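Local coordinates for probable DNA endonuclease SmrA (Escherichia coli, PDB 3QD7), which binds DNA and has DNA endonuclease activity, the piece described here being the part that contains its Smr (small MutS-related) domain, at residues P23-L31 with L104-T115; V35-Y44 with H120-R131. One frame throughout, in Å; residues are numbered along the deposited sequence.

Contacts 1 and 2 meet in one mixed sheet, where strands 110-115 and 125-130 are neighbours. Contact 1 lies at the margin of that sheet: 23-31 pairs edge to edge with 104-115, so backbone hydrogen bonds dominate, helped by an arginine side chain that joins Thr105 O to Val110 O. Contact 2 is the more buried of the two and involves no strand pairing. There the short helix 37-40 and the chain after it lie over strand 125-130, held by an aromatic cluster, aliphatic packing and a lysine bond. Their centres are 11 Å apart, and the salt bridge between Asp109 and Arg131 joins one contact to the other.

Contact 1. Residues P23-L31 with L104-T115; sequences PLEFRREGL and LTEFDDVQAYCT
Arg28 reaches across to 104-115 with both its backbone and its guanidinium group. Its NE donates to Val110 O at 2.8 Å, approaching nearly along the carbonyl direction but bent at the hydrogen (136°), with Val110 O standing out of the guanidinium plane. NH2 donates to Thr105 O at 3.0 Å; this acceptor lies in the guanidinium plane, but the nitrogen stands above the carbonyl plane. One cationic group therefore joins Thr105 to the first residue of strand 110-115, across the type I turn Phe107-Val110, and its charge probably suits the carbonyls gathered there. The backbone N of Arg28 adds a nearly straight bond to Gln111 O (3.0 Å, 170° at the hydrogen).

Further along, Phe26 and Tyr113 form a hydrogen-bonded antiparallel pair, joined in both directions. Beyond them Leu24 N turns to a side chain, donating to Thr115 OG1 at 2.9 Å; the return bond from Thr115 N to Leu24 O is weak.

Packing centres on Phe26. With CG anti to the backbone N (chi1 171°), its ring lies under Thr105 CG2, which stands 3.6 Å from the ring centroid, almost on the normal. Phe26 CB meanwhile sits over a face of Tyr113, 3.4 Å from that centroid; the two rings are near parallel but slid apart, so CH-pi contact replaces stacking. Leu24 CG touches Tyr113 CE1 at 3.9 Å, and Leu31 CD2 meets Gln111 CB at 3.8 Å. Tyr113 OH makes a weak bond to Ala101 O on helix 92-105, so that helix backs the Phe26 and Tyr113 face. This is an antiparallel edge-strand pairing, in which 25-27 forms an outermost strand of the mixed sheet in an alpha/beta/alpha fold.

Contact 2. Residues V35-Y44 with H120-R131; sequences VLDKLRSGKY and HGGSGACYVALR
Lys38 NZ is gripped by two backbone carbonyls, Leu130 O across the contact at 2.6 Å and Arg77 O just before strand 78-82. The ammonium stands above the plane of the Leu130 carbonyl and not on a lone pair. A bend at chi3 (81°) turns the end of the lysine down to the strand, and on the way CE rests on Ala129 CB at 3.6 Å.

One residue on, Leu39 O accepts a hydrogen bond from Tyr44 OH at 3.0 Å and also lies over a face of the Tyr127 ring. Tyr44 forms an offset stack with Tyr127, their centroids 4.5 Å apart and their planes 18° from parallel. It also turns an edge toward the face of His120, planes at 60°, in a T-shaped pair that completes an aromatic cluster. His120 ND1 and Tyr127 OH share a hydrogen bond of 2.8 Å, which is likely to restrain rotation of the His120 ring.

In the alpha/beta/alpha fold this cluster and the short helix cover one face of the sheet at strand 125-130, while Val128 and Leu130 point away from the helix, Leu130 meeting helix 57-73. Replacing Tyr44 with an alanine would probably leave Tyr127 without its stacking partner, His120 without the ring edge at its face and Leu39 O without its hydroxyl donor, opening a gap beside the strand.

Between cluster and lysine, Leu39 CD2 settles against the strand itself, 3.4 Å from Ala129 N and 3.7 Å from Ala129 CB. Val35 CG1 reaches the same methyl more loosely, at 4.3 Å from Ala129 CB.

Contact 1. Residues P23-L31 with L104-T115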
loop_
_atom_site.group_PDB
_atom_site.type_symbol
_atom_site.label_atom_id
_atom_site.label_comp_id
_atom_site.label_asym_id
_atom_site.label_seq_id
_atom_site.Cartn_x
_atom_site.Cartn_y
_atom_site.Cartn_z
ATOM N N PRO A 23 -0.590 7.402 11.442
ATOM C CA PRO A 23 -0.955 6.169 10.754
ATOM C C PRO A 23 -1.092 6.442 9.273
ATOM O O PRO A 23 -1.065 7.603 8.851
ATOM C CB PRO A 23 -2.328 5.843 11.330
ATOM C CG PRO A 23 -2.919 7.180 11.629
ATOM C CD PRO A 23 -1.757 8.006 12.124
ATOM N N LEU A 24 -1.201 5.368 8.504
ATOM C CA LEU A 24 -1.498 5.435 7.088
ATOM C C LEU A 24 -3.007 5.437 6.990
ATOM O O LEU A 24 -3.639 4.510 7.462
ATOM C CB LEU A 24 -0.894 4.220 6.344
ATOM C CG LEU A 24 0.241 4.501 5.372
ATOM C CD1 LEU A 24 1.307 5.440 5.946
ATOM C CD2 LEU A 24 0.842 3.222 4.834
ATOM N N GLU A 25 -3.574 6.494 6.424
ATOM C CA GLU A 25 -4.990 6.551 6.120
ATOM C C GLU A 25 -5.246 7.420 4.888
ATOM O O GLU A 25 -4.654 8.510 4.726
ATOM C CB GLU A 25 -5.778 7.069 7.305
ATOM C CG GLU A 25 -5.992 6.060 8.431
ATOM C CD GLU A 25 -6.723 6.675 9.606
ATOM O OE1 GLU A 25 -6.941 7.913 9.557
ATOM O OE2 GLU A 25 -7.077 5.942 10.569
ATOM N N PHE A 26 -6.103 6.927 4.005
ATOM C CA PHE A 26 -6.403 7.617 2.758
ATOM C C PHE A 26 -7.753 7.130 2.309
ATOM O O PHE A 26 -8.022 5.927 2.356
ATOM C CB PHE A 26 -5.334 7.321 1.670
ATOM C CG PHE A 26 -5.696 7.824 0.300
ATOM C CD1 PHE A 26 -5.595 9.172 -0.014
ATOM C CD2 PHE A 26 -6.118 6.950 -0.677
ATOM C CE1 PHE A 26 -5.954 9.656 -1.298
ATOM C CE2 PHE A 26 -6.459 7.399 -1.947
ATOM C CZ PHE A 26 -6.382 8.775 -2.255
ATOM N N ARG A 27 -8.593 8.060 1.862
ATOM C CA ARG A 27 -9.888 7.723 1.319
ATOM C C ARG A 27 -10.221 8.714 0.202
ATOM O O ARG A 27 -10.143 9.928 0.403
ATOM C CB ARG A 27 -10.940 7.754 2.435
ATOM C CG ARG A 27 -12.361 7.415 2.000
ATOM C CD ARG A 27 -13.363 7.657 3.151
ATOM N NE ARG A 27 -13.285 9.029 3.666
ATOM C CZ ARG A 27 -13.375 9.363 4.952
ATOM N NH1 ARG A 27 -13.542 8.424 5.871
ATOM N NH2 ARG A 27 -13.288 10.639 5.318
ATOM N N ARG A 28 -10.563 8.191 -0.980
ATOM C CA ARG A 28 -10.999 9.050 -2.077
ATOM C C ARG A 28 -12.402 9.568 -1.805
ATOM O O ARG A 28 -13.185 8.908 -1.126
ATOM C CB ARG A 28 -10.982 8.310 -3.412
ATOM C CG ARG A 28 -9.567 8.065 -3.898
ATOM C CD ARG A 28 -9.449 8.095 -5.400
ATOM N NE ARG A 28 -8.359 7.217 -5.787
ATOM C CZ ARG A 28 -7.112 7.616 -5.990
ATOM N NH1 ARG A 28 -6.783 8.903 -5.874
ATOM N NH2 ARG A 28 -6.199 6.723 -6.317
ATOM N N GLU A 29 -12.685 10.762 -2.321
ATOM C CA GLU A 29 -14.031 11.354 -2.322
ATOM C C GLU A 29 -14.943 10.533 -3.216
ATOM O O GLU A 29 -14.505 9.986 -4.225
ATOM C CB GLU A 29 -14.001 12.786 -2.891
ATOM C CG GLU A 29 -13.057 13.767 -2.188
ATOM C CD GLU A 29 -11.553 13.527 -2.483
ATOM O OE1 GLU A 29 -11.209 12.953 -3.558
ATOM O OE2 GLU A 29 -10.716 13.916 -1.623
ATOM N N GLY A 30 -16.210 10.464 -2.839
ATOM C CA GLY A 30 -17.259 9.951 -3.709
ATOM C C GLY A 30 -17.431 8.445 -3.774
ATOM O O GLY A 30 -18.054 7.949 -4.707
ATOM N N LEU A 31 -16.888 7.729 -2.792
ATOM C CA LEU A 31 -17.019 6.280 -2.669
ATOM C C LEU A 31 -18.385 5.845 -2.183
ATOM O O LEU A 31 -19.051 6.574 -1.478
ATOM C CB LEU A 31 -15.996 5.776 -1.647
ATOM C CG LEU A 31 -14.516 5.895 -2.002
ATOM C CD1 LEU A 31 -13.707 5.267 -0.844
ATOM C CD2 LEU A 31 -14.216 5.209 -3.330
ATOM N N LEU A 104 0.273 4.472 -3.665
ATOM C CA LEU A 104 -1.072 3.935 -3.726
ATOM C C LEU A 104 -2.055 4.975 -4.219
ATOM O O LEU A 104 -2.987 4.623 -4.930
ATOM C CB LEU A 104 -1.529 3.336 -2.392
ATOM C CG LEU A 104 -0.772 2.104 -1.915
ATOM C CD1 LEU A 104 -1.178 1.702 -0.481
ATOM C CD2 LEU A 104 -0.925 0.942 -2.893
ATOM N N THR A 105 -1.847 6.254 -3.868
ATOM C CA THR A 105 -2.757 7.315 -4.335
ATOM C C THR A 105 -2.625 7.560 -5.851
ATOM O O THR A 105 -3.514 8.160 -6.467
ATOM C CB THR A 105 -2.560 8.654 -3.607
ATOM O OG1 THR A 105 -1.304 9.218 -3.994
ATOM C CG2 THR A 105 -2.600 8.491 -2.067
ATOM N N GLU A 106 -1.529 7.090 -6.446
ATOM C CA GLU A 106 -1.272 7.298 -7.890
ATOM C C GLU A 106 -1.987 6.311 -8.835
ATOM O O GLU A 106 -2.057 6.532 -10.064
ATOM C CB GLU A 106 0.234 7.316 -8.145
ATOM C CG GLU A 106 0.840 8.570 -7.596
ATOM C CD GLU A 106 2.342 8.607 -7.666
ATOM O OE1 GLU A 106 2.982 7.559 -7.673
ATOM O OE2 GLU A 106 2.900 9.710 -7.664
ATOM N N PHE A 107 -2.502 5.223 -8.262
ATOM C CA PHE A 107 -3.353 4.311 -8.984
ATOM C C PHE A 107 -4.793 4.823 -8.992
ATOM O O PHE A 107 -5.414 5.041 -7.938
ATOM C CB PHE A 107 -3.305 2.914 -8.347
ATOM C CG PHE A 107 -1.977 2.208 -8.514
ATOM C CD1 PHE A 107 -1.660 1.555 -9.706
ATOM C CD2 PHE A 107 -1.053 2.175 -7.469
ATOM C CE1 PHE A 107 -0.448 0.905 -9.873
ATOM C CE2 PHE A 107 0.172 1.511 -7.624
ATOM C CZ PHE A 107 0.473 0.870 -8.823
ATOM N N ASP A 108 -5.327 4.992 -10.187
ATOM C CA ASP A 108 -6.749 5.251 -10.363
ATOM C C ASP A 108 -7.684 4.266 -9.609
ATOM O O ASP A 108 -8.731 4.675 -9.113
ATOM C CB ASP A 108 -7.089 5.255 -11.868
ATOM C CG ASP A 108 -8.293 6.093 -12.175
ATOM O OD1 ASP A 108 -8.320 7.275 -11.756
ATOM O OD2 ASP A 108 -9.212 5.565 -12.823
ATOM N N ASP A 109 -7.297 2.989 -9.505
ATOM C CA ASP A 109 -8.177 1.940 -8.942
ATOM C C ASP A 109 -8.056 1.720 -7.407
ATOM O O ASP A 109 -8.769 0.878 -6.827
ATOM C CB ASP A 109 -7.966 0.614 -9.664
ATOM C CG ASP A 109 -8.370 0.667 -11.135
ATOM O OD1 ASP A 109 -9.553 0.916 -11.443
ATOM O OD2 ASP A 109 -7.506 0.443 -11.995
ATOM N N VAL A 110 -7.179 2.475 -6.762
ATOM C CA VAL A 110 -7.056 2.445 -5.313
ATOM C C VAL A 110 -8.123 3.385 -4.720
ATOM O O VAL A 110 -8.124 4.588 -4.983
ATOM C CB VAL A 110 -5.617 2.846 -4.862
ATOM C CG1 VAL A 110 -5.566 3.294 -3.381
ATOM C CG2 VAL A 110 -4.658 1.709 -5.101
ATOM N N GLN A 111 -9.029 2.821 -3.932
ATOM C CA GLN A 111 -10.127 3.605 -3.317
ATOM C C GLN A 111 -9.744 4.179 -1.955
ATOM O O GLN A 111 -10.160 5.275 -1.594
ATOM C CB GLN A 111 -11.388 2.751 -3.150
ATOM C CG GLN A 111 -11.934 2.116 -4.431
ATOM C CD GLN A 111 -12.825 0.913 -4.150
ATOM O OE1 GLN A 111 -13.963 0.829 -4.639
ATOM N NE2 GLN A 111 -12.322 -0.016 -3.359
ATOM N N ALA A 112 -8.989 3.403 -1.178
ATOM C CA ALA A 112 -8.662 3.761 0.178
ATOM C C ALA A 112 -7.533 2.876 0.681
ATOM O O ALA A 112 -7.282 1.810 0.132
ATOM C CB ALA A 112 -9.919 3.581 1.088
ATOM N N TYR A 113 -6.876 3.307 1.748
ATOM C CA TYR A 113 -6.017 2.445 2.525
ATOM C C TYR A 113 -6.018 2.901 3.982
ATOM O O TYR A 113 -6.468 4.022 4.304
ATOM C CB TYR A 113 -4.587 2.334 1.948
ATOM C CG TYR A 113 -3.806 3.635 1.805
ATOM C CD1 TYR A 113 -3.259 4.262 2.894
ATOM C CD2 TYR A 113 -3.585 4.202 0.545
ATOM C CE1 TYR A 113 -2.549 5.432 2.765
ATOM C CE2 TYR A 113 -2.847 5.387 0.410
ATOM C CZ TYR A 113 -2.343 5.988 1.521
ATOM O OH TYR A 113 -1.628 7.144 1.412
ATOM N N CYS A 114 -5.531 2.020 4.858
ATOM C CA CYS A 114 -5.366 2.344 6.284
ATOM C C CYS A 114 -4.426 1.344 6.960
ATOM O O CYS A 114 -4.181 0.263 6.438
ATOM C CB CYS A 114 -6.707 2.373 7.002
ATOM S SG CYS A 114 -7.413 0.725 7.198
ATOM N N THR A 115 -3.915 1.712 8.129
ATOM C CA THR A 115 -2.996 0.846 8.870
ATOM C C THR A 115 -3.729 -0.480 9.181
ATOM O O THR A 115 -4.922 -0.471 9.441
ATOM C CB THR A 115 -2.447 1.600 10.121
ATOM O OG1 THR A 115 -1.751 2.780 9.697
ATOM C CG2 THR A 115 -1.469 0.766 10.875
#

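Contact 2. Residues V35-Y44 with H120-R131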
loop_
_atom_site.group_PDB
_atom_site.type_symbol
_atom_site.label_atom_id
_atom_site.label_comp_id
_atom_site.label_asym_id
_atom_site.label_seq_id
_atom_site.Cartn_x
_atom_site.Cartn_y
_atom_site.Cartn_z
ATOM N N VAL A 35 -17.611 0.782 1.181
ATOM C CA VAL A 35 -16.213 0.548 0.748
ATOM C C VAL A 35 -15.205 0.347 1.898
ATOM O O VAL A 35 -14.326 -0.509 1.833
ATOM C CB VAL A 35 -15.728 1.644 -0.278
ATOM C CG1 VAL A 35 -14.238 1.460 -0.640
ATOM C CG2 VAL A 35 -16.594 1.614 -1.556
ATOM N N LEU A 36 -15.386 1.106 2.969
ATOM C CA LEU A 36 -14.436 1.160 4.057
ATOM C C LEU A 36 -14.457 -0.065 4.981
ATOM O O LEU A 36 -13.429 -0.433 5.574
ATOM C CB LEU A 36 -14.616 2.481 4.801
ATOM C CG LEU A 36 -14.239 3.713 3.943
ATOM C CD1 LEU A 36 -12.818 3.577 3.391
ATOM C CD2 LEU A 36 -15.231 4.031 2.787
ATOM N N ASP A 37 -15.625 -0.695 5.097
ATOM C CA ASP A 37 -15.761 -1.978 5.789
ATOM C C ASP A 37 -15.016 -3.076 5.053
ATOM O O ASP A 37 -14.590 -4.064 5.648
ATOM C CB ASP A 37 -17.235 -2.363 5.945
ATOM C CG ASP A 37 -17.703 -2.317 7.396
ATOM O OD1 ASP A 37 -17.246 -1.434 8.160
ATOM O OD2 ASP A 37 -18.520 -3.182 7.778
ATOM N N LYS A 38 -14.872 -2.890 3.744
ATOM C CA LYS A 38 -14.022 -3.734 2.909
ATOM C C LYS A 38 -12.598 -3.787 3.447
ATOM O O LYS A 38 -11.924 -4.812 3.329
ATOM C CB LYS A 38 -14.038 -3.198 1.466
ATOM C CG LYS A 38 -13.674 -4.199 0.402
ATOM C CD LYS A 38 -14.000 -3.661 -0.981
ATOM C CE LYS A 38 -12.924 -2.732 -1.478
ATOM N NZ LYS A 38 -12.854 -2.659 -2.964
ATOM N N LEU A 39 -12.143 -2.687 4.045
ATOM C CA LEU A 39 -10.796 -2.602 4.596
ATOM C C LEU A 39 -10.669 -3.405 5.867
ATOM O O LEU A 39 -9.659 -4.087 6.069
ATOM C CB LEU A 39 -10.399 -1.154 4.894
ATOM C CG LEU A 39 -10.088 -0.171 3.763
ATOM C CD1 LEU A 39 -9.769 1.226 4.301
ATOM C CD2 LEU A 39 -8.942 -0.678 2.940
ATOM N N ARG A 40 -11.695 -3.312 6.719
ATOM C CA ARG A 40 -11.690 -3.889 8.066
ATOM C C ARG A 40 -11.962 -5.392 8.034
ATOM O O ARG A 40 -11.172 -6.191 8.551
ATOM C CB ARG A 40 -12.770 -3.200 8.922
ATOM C CG ARG A 40 -12.368 -2.960 10.370
ATOM C CD ARG A 40 -13.588 -2.870 11.297
ATOM N NE ARG A 40 -13.174 -3.019 12.697
ATOM C CZ ARG A 40 -13.163 -4.169 13.373
ATOM N NH1 ARG A 40 -13.563 -5.306 12.800
ATOM N NH2 ARG A 40 -12.754 -4.179 14.640
ATOM N N SER A 41 -13.084 -5.743 7.403
ATOM C CA SER A 41 -13.660 -7.086 7.381
ATOM C C SER A 41 -13.349 -7.817 6.062
ATOM O O SER A 41 -14.001 -8.808 5.710
ATOM C CB SER A 41 -15.183 -6.957 7.619
ATOM O OG SER A 41 -15.920 -8.069 7.113
ATOM N N GLY A 42 -12.347 -7.323 5.334
ATOM C CA GLY A 42 -11.870 -7.987 4.131
ATOM C C GLY A 42 -11.111 -9.280 4.427
ATOM O O GLY A 42 -10.679 -9.535 5.555
ATOM N N LYS A 43 -10.970 -10.104 3.401
ATOM C CA LYS A 43 -10.254 -11.353 3.489
ATOM C C LYS A 43 -8.853 -11.091 2.949
ATOM O O LYS A 43 -8.715 -10.568 1.844
ATOM C CB LYS A 43 -10.975 -12.382 2.614
ATOM C CG LYS A 43 -10.887 -13.812 3.093
ATOM C CD LYS A 43 -11.375 -14.768 2.012
ATOM C CE LYS A 43 -10.751 -16.154 2.205
ATOM N NZ LYS A 43 -10.492 -16.806 0.877
ATOM N N TYR A 44 -7.812 -11.424 3.715
ATOM C CA TYR A 44 -6.442 -11.227 3.220
ATOM C C TYR A 44 -5.600 -12.494 3.157
ATOM O O TYR A 44 -4.690 -12.664 3.961
ATOM C CB TYR A 44 -5.706 -10.154 4.014
ATOM C CG TYR A 44 -6.352 -8.801 3.916
ATOM C CD1 TYR A 44 -5.919 -7.859 2.973
ATOM C CD2 TYR A 44 -7.408 -8.459 4.767
ATOM C CE1 TYR A 44 -6.505 -6.602 2.897
ATOM C CE2 TYR A 44 -8.006 -7.220 4.693
ATOM C CZ TYR A 44 -7.553 -6.310 3.758
ATOM O OH TYR A 44 -8.168 -5.104 3.716
ATOM N N HIS A 120 -2.598 -8.681 11.215
ATOM C CA HIS A 120 -2.111 -8.592 9.840
ATOM C C HIS A 120 -0.848 -7.738 9.772
ATOM O O HIS A 120 -0.517 -7.201 8.727
ATOM C CB HIS A 120 -3.190 -8.090 8.871
ATOM C CG HIS A 120 -4.150 -9.152 8.429
ATOM N ND1 HIS A 120 -5.517 -9.032 8.584
ATOM C CD2 HIS A 120 -3.938 -10.362 7.847
ATOM C CE1 HIS A 120 -6.104 -10.129 8.131
ATOM N NE2 HIS A 120 -5.172 -10.945 7.667
ATOM N N GLY A 121 -0.122 -7.668 10.887
ATOM C CA GLY A 121 1.151 -6.963 10.944
ATOM C C GLY A 121 1.081 -5.581 11.588
ATOM O O GLY A 121 2.105 -4.934 11.778
ATOM N N GLY A 122 -0.131 -5.133 11.919
ATOM C CA GLY A 122 -0.328 -3.852 12.624
ATOM C C GLY A 122 0.287 -2.664 11.923
ATOM O O GLY A 122 0.192 -2.514 10.696
ATOM N N SER A 123 0.958 -1.837 12.707
ATOM C CA SER A 123 1.613 -0.632 12.193
ATOM C C SER A 123 2.733 -0.918 11.159
ATOM O O SER A 123 3.260 0.003 10.530
ATOM C CB SER A 123 2.114 0.246 13.358
ATOM O OG SER A 123 3.392 -0.180 13.791
ATOM N N GLY A 124 3.074 -2.194 10.957
ATOM C CA GLY A 124 4.025 -2.545 9.887
ATOM C C GLY A 124 3.398 -2.856 8.536
ATOM O O GLY A 124 4.105 -3.257 7.606
ATOM N N ALA A 125 2.081 -2.703 8.403
ATOM C CA ALA A 125 1.404 -3.084 7.144
ATOM C C ALA A 125 0.215 -2.235 6.891
ATOM O O ALA A 125 -0.325 -1.627 7.830
ATOM C CB ALA A 125 0.978 -4.570 7.205
ATOM N N CYS A 126 -0.256 -2.185 5.654
ATOM C CA CYS A 126 -1.531 -1.523 5.421
ATOM C C CYS A 126 -2.461 -2.298 4.488
ATOM O O CYS A 126 -2.015 -3.011 3.572
ATOM C CB CYS A 126 -1.343 -0.068 4.967
ATOM S SG CYS A 126 -0.666 0.079 3.333
ATOM N N TYR A 127 -3.750 -2.168 4.779
ATOM C CA TYR A 127 -4.854 -2.689 3.987
ATOM C C TYR A 127 -5.067 -1.717 2.875
ATOM O O TYR A 127 -5.008 -0.509 3.107
ATOM C CB TYR A 127 -6.153 -2.657 4.804
ATOM C CG TYR A 127 -6.186 -3.604 5.958
ATOM C CD1 TYR A 127 -5.515 -4.817 5.887
ATOM C CD2 TYR A 127 -6.913 -3.312 7.117
ATOM C CE1 TYR A 127 -5.543 -5.712 6.915
ATOM C CE2 TYR A 127 -6.945 -4.213 8.167
ATOM C CZ TYR A 127 -6.253 -5.414 8.044
ATOM O OH TYR A 127 -6.252 -6.339 9.041
ATOM N N VAL A 128 -5.392 -2.220 1.694
ATOM C CA VAL A 128 -5.667 -1.365 0.565
ATOM C C VAL A 128 -6.988 -1.822 -0.080
ATOM O O VAL A 128 -7.175 -3.018 -0.352
ATOM C CB VAL A 128 -4.493 -1.417 -0.483
ATOM C CG1 VAL A 128 -4.720 -0.438 -1.644
ATOM C CG2 VAL A 128 -3.137 -1.202 0.178
ATOM N N ALA A 129 -7.897 -0.873 -0.323
ATOM C CA ALA A 129 -9.137 -1.177 -1.041
ATOM C C ALA A 129 -8.943 -0.917 -2.534
ATOM O O ALA A 129 -8.486 0.154 -2.929
ATOM C CB ALA A 129 -10.320 -0.374 -0.492
ATOM N N LEU A 130 -9.306 -1.906 -3.339
ATOM C CA LEU A 130 -9.135 -1.843 -4.783
ATOM C C LEU A 130 -10.509 -1.873 -5.463
ATOM O O LEU A 130 -11.369 -2.673 -5.089
ATOM C CB LEU A 130 -8.285 -3.036 -5.253
ATOM C CG LEU A 130 -6.763 -2.966 -5.457
ATOM C CD1 LEU A 130 -6.019 -1.953 -4.662
ATOM C CD2 LEU A 130 -6.140 -4.294 -5.237
ATOM N N ARG A 131 -10.714 -0.998 -6.441
ATOM C CA ARG A 131 -11.945 -0.976 -7.270
ATOM C C ARG A 131 -12.007 -2.259 -8.114
ATOM O O ARG A 131 -11.008 -2.669 -8.704
ATOM C CB ARG A 131 -11.925 0.257 -8.167
ATOM C CG ARG A 131 -13.165 0.533 -8.978
ATOM C CD ARG A 131 -12.740 1.268 -10.262
ATOM N NE ARG A 131 -12.774 2.711 -10.082
ATOM C CZ ARG A 131 -12.004 3.598 -10.707
ATOM N NH1 ARG A 131 -11.061 3.234 -11.572
ATOM N NH2 ARG A 131 -12.173 4.882 -10.431
#